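Side-chain contact in whirlin (Mus musculus, PDB 6FDD), which is a scaffold protein of the USH2 complex, acting in hearing and vision and needed for elongation and maintenance of hair-cell stereocilia in the inner ear: residues P72-L75 / D76-D79. Residues are numbered along the deposited sequence; the frame is centred on the assembly and turned at random.
Sequences PQDL and DRFD
D74 and R77 lie side by side where the chain enters helix 75-81, the last helix of the all-helical HHD2 domain. Their side chains point the same way. The D74 carboxylate and R77 guanidinium planes are turned 59° apart. D74 OD1 stands 3.6 Å from R77 NH1, well out of the guanidinium plane. This is a long salt bridge in which charge attracts but no N-H aims at the oxygen. A water bridges the two, donating a hydrogen bond to D74 OD1 and accepting one from R77 NH1. It also donates to Q73 O. R77 NE forms a salt bridge with E44. D74 OD2 bonds Y36 OH. The pair is thus tied to two other helices.

Two i to i+4 backbone bonds run through this turn. F78 N reaches D74 O at 2.9 Å, and D79 N reaches L75 O at 2.9 Å. The F78 CG is anti to its own backbone N (chi1 -178°), which carries the ring away from this turn to pack on V43, V47 and V66. D79 takes another course: its CG is anti to the carbonyl carbon (chi1 -69°), and its carboxylate folds back beside the L75 carbonyl. D79 OD1 lies in plane at the edge of the F78 ring and forms a salt bridge with R67. With an alanine at this position, the R67 guanidinium would probably lose this carboxylate partner and the F78 ring edge would be less covered. One water accepts from D76 N at 3.0 Å and donates to P72 O at 3.1 Å.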
loop_
_atom_site.group_PDB
_atom_site.type_symbol
_atom_site.label_atom_id
_atom_site.label_comp_id
_atom_site.label_asym_id
_atom_site.label_seq_id
_atom_site.Cartn_x
_atom_site.Cartn_y
_atom_site.Cartn_z
ATOM N N PRO A 72 -6.370 -9.818 -7.386
ATOM C CA PRO A 72 -7.417 -10.543 -6.632
ATOM C C PRO A 72 -6.975 -11.854 -5.978
ATOM O O PRO A 72 -7.436 -12.157 -4.877
ATOM C CB PRO A 72 -8.511 -10.778 -7.682
ATOM C CG PRO A 72 -8.327 -9.678 -8.655
ATOM C CD PRO A 72 -6.839 -9.472 -8.745
ATOM N N GLN A 73 -6.047 -12.601 -6.618
ATOM C CA GLN A 73 -5.510 -13.851 -6.079
ATOM C C GLN A 73 -4.649 -13.622 -4.798
ATOM O O GLN A 73 -4.373 -14.576 -4.072
ATOM C CB GLN A 73 -4.718 -14.624 -7.152
ATOM C CG GLN A 73 -3.397 -13.953 -7.576
ATOM C CD GLN A 73 -2.488 -14.825 -8.427
ATOM O OE1 GLN A 73 -1.834 -14.341 -9.353
ATOM N NE2 GLN A 73 -2.383 -16.119 -8.119
ATOM N N ASP A 74 -4.238 -12.373 -4.537
ATOM C CA ASP A 74 -3.424 -12.018 -3.354
ATOM C C ASP A 74 -4.224 -11.378 -2.217
ATOM O O ASP A 74 -3.637 -11.051 -1.176
ATOM C CB ASP A 74 -2.261 -11.086 -3.769
ATOM C CG ASP A 74 -1.156 -11.775 -4.541
ATOM O OD1 ASP A 74 -1.169 -13.029 -4.617
ATOM O OD2 ASP A 74 -0.287 -11.065 -5.096
ATOM N N LEU A 75 -5.557 -11.183 -2.401
ATOM C CA LEU A 75 -6.389 -10.523 -1.387
ATOM C C LEU A 75 -6.394 -11.226 -0.030
ATOM O O LEU A 75 -6.260 -10.549 0.983
ATOM C CB LEU A 75 -7.832 -10.275 -1.877
ATOM C CG LEU A 75 -7.974 -9.135 -2.880
ATOM C CD1 LEU A 75 -9.347 -9.148 -3.536
ATOM C CD2 LEU A 75 -7.738 -7.780 -2.217
ATOM N N ASP A 76 -6.501 -12.561 -0.010
ATOM C CA ASP A 76 -6.518 -13.311 1.255
ATOM C C ASP A 76 -5.183 -13.178 1.990
ATOM O O ASP A 76 -5.189 -12.935 3.196
ATOM C CB ASP A 76 -6.894 -14.782 1.036
ATOM C CG ASP A 76 -8.320 -15.019 0.553
ATOM O OD1 ASP A 76 -9.148 -14.078 0.636
ATOM O OD2 ASP A 76 -8.608 -16.142 0.099
ATOM N N ARG A 77 -4.047 -13.265 1.254
ATOM C CA ARG A 77 -2.722 -13.064 1.854
ATOM C C ARG A 77 -2.590 -11.633 2.388
ATOM O O ARG A 77 -2.140 -11.441 3.523
ATOM C CB ARG A 77 -1.621 -13.396 0.852
ATOM C CG ARG A 77 -1.422 -14.899 0.673
ATOM C CD ARG A 77 -0.723 -15.232 -0.626
ATOM N NE ARG A 77 0.630 -14.671 -0.660
ATOM C CZ ARG A 77 1.443 -14.709 -1.709
ATOM N NH1 ARG A 77 1.057 -15.293 -2.839
ATOM N NH2 ARG A 77 2.648 -14.166 -1.637
ATOM N N PHE A 78 -3.060 -10.628 1.612
ATOM C CA PHE A 78 -3.034 -9.226 2.038
ATOM C C PHE A 78 -3.822 -9.037 3.347
ATOM O O PHE A 78 -3.298 -8.458 4.308
ATOM C CB PHE A 78 -3.584 -8.313 0.917
ATOM C CG PHE A 78 -3.563 -6.828 1.213
ATOM C CD1 PHE A 78 -4.630 -6.213 1.856
ATOM C CD2 PHE A 78 -2.483 -6.037 0.823
ATOM C CE1 PHE A 78 -4.614 -4.842 2.122
ATOM C CE2 PHE A 78 -2.479 -4.660 1.066
ATOM C CZ PHE A 78 -3.538 -4.071 1.718
ATOM N N ASP A 79 -5.070 -9.551 3.391
ATOM C CA ASP A 79 -5.963 -9.461 4.553
ATOM C C ASP A 79 -5.401 -10.189 5.777
ATOM O O ASP A 79 -5.660 -9.774 6.896
ATOM C CB ASP A 79 -7.358 -10.006 4.204
ATOM C CG ASP A 79 -8.131 -9.144 3.219
ATOM O OD1 ASP A 79 -7.751 -7.960 3.035
ATOM O OD2 ASP A 79 -9.122 -9.648 2.637
HETATM O O HOH W 1 -7.239 -14.101 -2.468
HETATM O O HOH W 2 -4.133 -14.654 -1.349
HETATM O O HOH W 3 -1.708 -15.587 -3.831
#